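Local coordinates for protein integral membrane indolylacetylinositol arabinosyltransferase EmbB (Mycolicibacterium smegmatis MC2 155, PDB 7BVC) that probably transfers arabinose units to build the arabinan of cell-wall arabinogalactan, as a membrane-embedded glycosyltransferase of the emb family, at residues K801-P813 with G817-Y829. Residues are numbered along the deposited sequence; the frame is centred on the assembly and turned at random.
Sequences KLDEPGINGSTVP and GLDPKRVPVAGTY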
ATOM      1  N   LYS B 801      14.968  27.764 -24.425  1.00 81.88           N
ATOM      2  CA  LYS B 801      15.256  28.030 -25.826  1.00 81.88           C
ATOM      3  C   LYS B 801      16.666  27.544 -26.159  1.00 81.88           C
ATOM      4  O   LYS B 801      17.360  26.953 -25.328  1.00 81.88           O
ATOM      5  CB  LYS B 801      15.091  29.515 -26.130  1.00 81.88           C
ATOM      6  CG  LYS B 801      13.810  30.128 -25.593  1.00 81.88           C
ATOM      7  CD  LYS B 801      12.629  29.811 -26.492  1.00 81.88           C
ATOM      8  CE  LYS B 801      11.399  30.597 -26.078  1.00 81.88           C
ATOM      9  NZ  LYS B 801      10.201  30.216 -26.877  1.00 81.88           N
ATOM     10  N   LEU B 802      17.102  27.786 -27.395  1.00 85.67           N
ATOM     11  CA  LEU B 802      18.457  27.468 -27.813  1.00 85.67           C
ATOM     12  C   LEU B 802      19.315  28.692 -28.082  1.00 85.67           C
ATOM     13  O   LEU B 802      20.539  28.559 -28.147  1.00 85.67           O
ATOM     14  CB  LEU B 802      18.439  26.598 -29.079  1.00 85.67           C
ATOM     15  CG  LEU B 802      17.999  25.141 -28.940  1.00 85.67           C
ATOM     16  CD1 LEU B 802      18.011  24.453 -30.294  1.00 85.67           C
ATOM     17  CD2 LEU B 802      18.888  24.401 -27.956  1.00 85.67           C
ATOM     18  N   ASP B 803      18.703  29.866 -28.255  1.00 91.61           N
ATOM     19  CA  ASP B 803      19.339  31.145 -28.559  1.00 91.61           C
ATOM     20  C   ASP B 803      19.855  31.214 -29.991  1.00 91.61           C
ATOM     21  O   ASP B 803      20.344  32.270 -30.405  1.00 91.61           O
ATOM     22  CB  ASP B 803      20.487  31.485 -27.596  1.00 91.61           C
ATOM     23  CG  ASP B 803      19.996  31.783 -26.197  1.00 91.61           C
ATOM     24  OD1 ASP B 803      18.851  32.263 -26.060  1.00 91.61           O
ATOM     25  OD2 ASP B 803      20.752  31.536 -25.236  1.00 91.61           O
ATOM     26  N   GLU B 804      19.755  30.130 -30.765  1.00 91.30           N
ATOM     27  CA  GLU B 804      20.132  30.129 -32.167  1.00 91.30           C
ATOM     28  C   GLU B 804      19.090  29.296 -32.907  1.00 91.30           C
ATOM     29  O   GLU B 804      18.837  28.140 -32.522  1.00 91.30           O
ATOM     30  CB  GLU B 804      21.534  29.559 -32.402  1.00 91.30           C
ATOM     31  CG  GLU B 804      22.660  30.375 -31.794  1.00 91.30           C
ATOM     32  CD  GLU B 804      23.206  29.758 -30.522  1.00 91.30           C
ATOM     33  OE1 GLU B 804      22.590  28.795 -30.019  1.00 91.30           O
ATOM     34  OE2 GLU B 804      24.248  30.232 -30.024  1.00 91.30           O
ATOM     35  N   PRO B 805      18.471  29.839 -33.953  1.00 88.30           N
ATOM     36  CA  PRO B 805      17.494  29.058 -34.718  1.00 88.30           C
ATOM     37  C   PRO B 805      18.173  28.025 -35.603  1.00 88.30           C
ATOM     38  O   PRO B 805      19.200  28.291 -36.232  1.00 88.30           O
ATOM     39  CB  PRO B 805      16.770  30.119 -35.556  1.00 88.30           C
ATOM     40  CG  PRO B 805      17.768  31.214 -35.702  1.00 88.30           C
ATOM     41  CD  PRO B 805      18.584  31.223 -34.440  1.00 88.30           C
ATOM     42  N   GLY B 806      17.584  26.834 -35.646  1.00 79.76           N
ATOM     43  CA  GLY B 806      18.148  25.738 -36.407  1.00 79.76           C
ATOM     44  C   GLY B 806      18.029  25.892 -37.909  1.00 79.76           C
ATOM     45  O   GLY B 806      17.837  26.998 -38.419  1.00 79.76           O
ATOM     46  N   ILE B 807      18.136  24.775 -38.629  1.00 75.15           N
ATOM     47  CA  ILE B 807      18.048  24.770 -40.085  1.00 75.15           C
ATOM     48  C   ILE B 807      16.584  24.888 -40.488  1.00 75.15           C
ATOM     49  O   ILE B 807      16.257  25.019 -41.673  1.00 75.15           O
ATOM     50  CB  ILE B 807      18.691  23.498 -40.671  1.00 75.15           C
ATOM     51  CG1 ILE B 807      18.981  23.671 -42.163  1.00 75.15           C
ATOM     52  CG2 ILE B 807      17.790  22.301 -40.444  1.00 75.15           C
ATOM     53  CD1 ILE B 807      20.036  24.711 -42.456  1.00 75.15           C
ATOM     54  N   ASN B 808      15.692  24.849 -39.498  1.00 76.37           N
ATOM     55  CA  ASN B 808      14.258  24.922 -39.724  1.00 76.37           C
ATOM     56  C   ASN B 808      13.628  26.213 -39.227  1.00 76.37           C
ATOM     57  O   ASN B 808      12.511  26.535 -39.641  1.00 76.37           O
ATOM     58  CB  ASN B 808      13.560  23.737 -39.041  1.00 76.37           C
ATOM     59  CG  ASN B 808      12.138  23.552 -39.506  1.00 76.37           C
ATOM     60  OD1 ASN B 808      11.785  23.915 -40.626  1.00 76.37           O
ATOM     61  ND2 ASN B 808      11.307  22.982 -38.644  1.00 76.37           N
ATOM     62  N   GLY B 809      14.313  26.958 -38.362  1.00 78.87           N
ATOM     63  CA  GLY B 809      13.762  28.148 -37.755  1.00 78.87           C
ATOM     64  C   GLY B 809      13.221  27.954 -36.357  1.00 78.87           C
ATOM     65  O   GLY B 809      12.715  28.915 -35.768  1.00 78.87           O
ATOM     66  N   SER B 810      13.317  26.748 -35.807  1.00 80.26           N
ATOM     67  CA  SER B 810      12.794  26.449 -34.485  1.00 80.26           C
ATOM     68  C   SER B 810      13.825  26.776 -33.409  1.00 80.26           C
ATOM     69  O   SER B 810      15.002  27.021 -33.686  1.00 80.26           O
ATOM     70  CB  SER B 810      12.377  24.981 -34.393  1.00 80.26           C
ATOM     71  OG  SER B 810      13.503  24.126 -34.473  1.00 80.26           O
ATOM     72  N   THR B 811      13.363  26.778 -32.158  1.00 81.00           N
ATOM     73  CA  THR B 811      14.209  27.049 -31.001  1.00 81.00           C
ATOM     74  C   THR B 811      13.982  26.021 -29.900  1.00 81.00           C
ATOM     75  O   THR B 811      14.093  26.339 -28.713  1.00 81.00           O
ATOM     76  CB  THR B 811      13.966  28.460 -30.458  1.00 81.00           C
ATOM     77  OG1 THR B 811      12.583  28.608 -30.117  1.00 81.00           O
ATOM     78  CG2 THR B 811      14.351  29.510 -31.488  1.00 81.00           C
ATOM     79  N   VAL B 812      13.661  24.788 -30.274  1.00 77.29           N
ATOM     80  CA  VAL B 812      13.402  23.728 -29.303  1.00 77.29           C
ATOM     81  C   VAL B 812      14.675  22.919 -29.080  1.00 77.29           C
ATOM     82  O   VAL B 812      15.393  22.610 -30.044  1.00 77.29           O
ATOM     83  CB  VAL B 812      12.240  22.827 -29.755  1.00 77.29           C
ATOM     84  CG1 VAL B 812      10.942  23.613 -29.784  1.00 77.29           C
ATOM     85  CG2 VAL B 812      12.521  22.234 -31.125  1.00 77.29           C
ATOM     86  N   PRO B 813      15.005  22.573 -27.836  1.00 74.83           N
ATOM     87  CA  PRO B 813      16.186  21.734 -27.592  1.00 74.83           C
ATOM     88  C   PRO B 813      15.931  20.305 -28.048  1.00 74.83           C
ATOM     89  O   PRO B 813      14.901  19.710 -27.724  1.00 74.83           O
ATOM     90  CB  PRO B 813      16.379  21.818 -26.073  1.00 74.83           C
ATOM     91  CG  PRO B 813      15.526  22.972 -25.623  1.00 74.83           C
ATOM     92  CD  PRO B 813      14.389  23.033 -26.584  1.00 74.83           C
ATOM     93  N   GLY B 817      21.479  14.313 -28.444  1.00 67.47           N
ATOM     94  CA  GLY B 817      22.599  15.014 -29.042  1.00 67.47           C
ATOM     95  C   GLY B 817      22.425  15.264 -30.523  1.00 67.47           C
ATOM     96  O   GLY B 817      23.391  15.132 -31.288  1.00 67.47           O
ATOM     97  N   LEU B 818      21.218  15.617 -30.949  1.00 68.83           N
ATOM     98  CA  LEU B 818      20.939  15.906 -32.349  1.00 68.83           C
ATOM     99  C   LEU B 818      21.259  17.369 -32.622  1.00 68.83           C
ATOM    100  O   LEU B 818      20.702  18.262 -31.975  1.00 68.83           O
ATOM    101  CB  LEU B 818      19.480  15.595 -32.685  1.00 68.83           C
ATOM    102  CG  LEU B 818      19.073  14.119 -32.705  1.00 68.83           C
ATOM    103  CD1 LEU B 818      17.582  13.970 -32.485  1.00 68.83           C
ATOM    104  CD2 LEU B 818      19.480  13.468 -34.011  1.00 68.83           C
ATOM    105  N   ASP B 819      22.161  17.609 -33.565  1.00 74.19           N
ATOM    106  CA  ASP B 819      22.577  18.964 -33.898  1.00 74.19           C
ATOM    107  C   ASP B 819      21.394  19.761 -34.431  1.00 74.19           C
ATOM    108  O   ASP B 819      20.788  19.357 -35.434  1.00 74.19           O
ATOM    109  CB  ASP B 819      23.699  18.942 -34.933  1.00 74.19           C
ATOM    110  CG  ASP B 819      25.033  18.543 -34.340  1.00 74.19           C
ATOM    111  OD1 ASP B 819      25.177  18.601 -33.101  1.00 74.19           O
ATOM    112  OD2 ASP B 819      25.941  18.175 -35.113  1.00 74.19           O
ATOM    113  N   PRO B 820      21.029  20.883 -33.805  1.00 74.05           N
ATOM    114  CA  PRO B 820      19.915  21.688 -34.328  1.00 74.05           C
ATOM    115  C   PRO B 820      20.199  22.321 -35.678  1.00 74.05           C
ATOM    116  O   PRO B 820      19.250  22.743 -36.349  1.00 74.05           O
ATOM    117  CB  PRO B 820      19.717  22.757 -33.246  1.00 74.05           C
ATOM    118  CG  PRO B 820      20.344  22.177 -32.017  1.00 74.05           C
ATOM    119  CD  PRO B 820      21.515  21.396 -32.516  1.00 74.05           C
ATOM    120  N   LYS B 821      21.458  22.396 -36.101  1.00 75.26           N
ATOM    121  CA  LYS B 821      21.810  22.953 -37.398  1.00 75.26           C
ATOM    122  C   LYS B 821      21.687  21.935 -38.525  1.00 75.26           C
ATOM    123  O   LYS B 821      22.030  22.249 -39.668  1.00 75.26           O
ATOM    124  CB  LYS B 821      23.233  23.514 -37.361  1.00 75.26           C
ATOM    125  CG  LYS B 821      23.383  24.770 -36.517  1.00 75.26           C
ATOM    126  CD  LYS B 821      22.437  25.867 -36.977  1.00 75.26           C
ATOM    127  CE  LYS B 821      22.193  26.882 -35.872  1.00 75.26           C
ATOM    128  NZ  LYS B 821      23.464  27.464 -35.363  1.00 75.26           N
ATOM    129  N   ARG B 822      21.211  20.726 -38.225  1.00 73.87           N
ATOM    130  CA  ARG B 822      21.005  19.698 -39.240  1.00 73.87           C
ATOM    131  C   ARG B 822      19.641  19.024 -39.180  1.00 73.87           C
ATOM    132  O   ARG B 822      19.186  18.517 -40.209  1.00 73.87           O
ATOM    133  CB  ARG B 822      22.087  18.617 -39.135  1.00 73.87           C
ATOM    134  CG  ARG B 822      23.471  19.069 -39.552  1.00 73.87           C
ATOM    135  CD  ARG B 822      24.525  18.107 -39.038  1.00 73.87           C
ATOM    136  NE  ARG B 822      25.776  18.223 -39.776  1.00 73.87           N
ATOM    137  CZ  ARG B 822      26.825  17.428 -39.596  1.00 73.87           C
ATOM    138  NH1 ARG B 822      26.774  16.454 -38.698  1.00 73.87           N
ATOM    139  NH2 ARG B 822      27.924  17.605 -40.315  1.00 73.87           N
ATOM    140  N   VAL B 823      18.974  18.994 -38.032  1.00 69.78           N
ATOM    141  CA  VAL B 823      17.768  18.203 -37.828  1.00 69.78           C
ATOM    142  C   VAL B 823      16.594  19.165 -37.646  1.00 69.78           C
ATOM    143  O   VAL B 823      16.488  19.823 -36.602  1.00 69.78           O
ATOM    144  CB  VAL B 823      17.914  17.267 -36.621  1.00 69.78           C
ATOM    145  CG1 VAL B 823      16.842  16.199 -36.643  1.00 69.78           C
ATOM    146  CG2 VAL B 823      19.294  16.635 -36.610  1.00 69.78           C
ATOM    147  N   PRO B 824      15.700  19.282 -38.618  1.00 67.57           N
ATOM    148  CA  PRO B 824      14.521  20.137 -38.467  1.00 67.57           C
ATOM    149  C   PRO B 824      13.496  19.497 -37.535  1.00 67.57           C
ATOM    150  O   PRO B 824      13.610  18.339 -37.143  1.00 67.57           O
ATOM    151  CB  PRO B 824      13.986  20.248 -39.897  1.00 67.57           C
ATOM    152  CG  PRO B 824      14.473  19.019 -40.572  1.00 67.57           C
ATOM    153  CD  PRO B 824      15.813  18.732 -39.979  1.00 67.57           C
ATOM    154  N   VAL B 825      12.482  20.289 -37.173  1.00 68.52           N
ATOM    155  CA  VAL B 825      11.393  19.857 -36.301  1.00 68.52           C
ATOM    156  C   VAL B 825      10.091  20.420 -36.862  1.00 68.52           C
ATOM    157  O   VAL B 825      10.090  21.312 -37.710  1.00 68.52           O
ATOM    158  CB  VAL B 825      11.591  20.314 -34.833  1.00 68.52           C
ATOM    159  CG1 VAL B 825      10.746  19.483 -33.875  1.00 68.52           C
ATOM    160  CG2 VAL B 825      13.053  20.258 -34.423  1.00 68.52           C
ATOM    161  N   ALA B 826       8.973  19.880 -36.380  1.00 67.08           N
ATOM    162  CA  ALA B 826       7.649  20.382 -36.721  1.00 67.08           C
ATOM    163  C   ALA B 826       6.669  19.889 -35.668  1.00 67.08           C
ATOM    164  O   ALA B 826       6.675  18.707 -35.323  1.00 67.08           O
ATOM    165  CB  ALA B 826       7.212  19.924 -38.115  1.00 67.08           C
ATOM    166  N   GLY B 827       5.827  20.793 -35.168  1.00 70.72           N
ATOM    167  CA  GLY B 827       4.961  20.471 -34.055  1.00 70.72           C
ATOM    168  C   GLY B 827       3.552  20.987 -34.264  1.00 70.72           C
ATOM    169  O   GLY B 827       3.304  21.902 -35.052  1.00 70.72           O
ATOM    170  N   THR B 828       2.624  20.375 -33.526  1.00 74.48           N
ATOM    171  CA  THR B 828       1.208  20.709 -33.586  1.00 74.48           C
ATOM    172  C   THR B 828       0.735  21.536 -32.395  1.00 74.48           C
ATOM    173  O   THR B 828      -0.280  22.234 -32.509  1.00 74.48           O
ATOM    174  CB  THR B 828       0.375  19.421 -33.676  1.00 74.48           C
ATOM    175  OG1 THR B 828       0.885  18.603 -34.735  1.00 74.48           O
ATOM    176  CG2 THR B 828      -1.083  19.719 -33.957  1.00 74.48           C
ATOM    177  N   TYR B 829       1.453  21.493 -31.274  1.00 77.96           N
ATOM    178  CA  TYR B 829       1.019  22.181 -30.065  1.00 77.96           C
ATOM    179  C   TYR B 829       0.871  23.678 -30.304  1.00 77.96           C
ATOM    180  O   TYR B 829       1.670  24.297 -31.012  1.00 77.96           O
ATOM    181  CB  TYR B 829       2.015  21.921 -28.934  1.00 77.96           C
ATOM    182  CG  TYR B 829       1.689  22.611 -27.629  1.00 77.96           C
ATOM    183  CD1 TYR B 829       0.765  22.070 -26.746  1.00 77.96           C
ATOM    184  CD2 TYR B 829       2.317  23.795 -27.274  1.00 77.96           C
ATOM    185  CE1 TYR B 829       0.469  22.695 -25.551  1.00 77.96           C
ATOM    186  CE2 TYR B 829       2.029  24.426 -26.082  1.00 77.96           C
ATOM    187  CZ  TYR B 829       1.104  23.872 -25.225  1.00 77.96           C
ATOM    188  OH  TYR B 829       0.813  24.497 -24.035  1.00 77.96           O
TER
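The Ile-807 N to Pro-820 O hydrogen bond, 3.3 Å long, ties two irregular loops together where Gly-806 and Lys-821 bring their CA atoms to 4.7 Å. Beside it the bare CA of Gly-806 sits close against the same carbonyl oxygen. Asp-819 O accepts from both Arg-822 N and Val-823 N, closing the turn that carries that oxygen; in the other loop, Gly-806 N donates to Ser-810 O. Ile-807 rides over the turn: with CG1 swung anti to its own backbone N (chi1 -163°), CB lies 3.7 Å from Lys-821 O and CG2 faces the Arg-822 carbonyl and Pro-824 CD. Next along, Asn-808 lays its CB across Pro-824 CB at 3.6 Å, the two side chains meeting at about a right angle. Well away from Ile-807, Leu-802 CD1 meets Pro-820 CG at 3.7 Å, and near it Val-812 and Val-825 touch tip to tip through their CG2 methyls. Lys-821 starts away from the partner loop, but a bend at chi2 (-56°) folds the chain back and brings its CE to 3.3 Å from Pro-805 O. Beyond the two loops, Pro-824 O accepts from Thr-948 OG1, and Ala-826 is hydrogen-bonded through its backbone to Val-947 of strand 945-947. The loops lead into the short, weakly bonded strand 826-827, outermost in a four-stranded antiparallel sheet of the EmbC C-terminal domain.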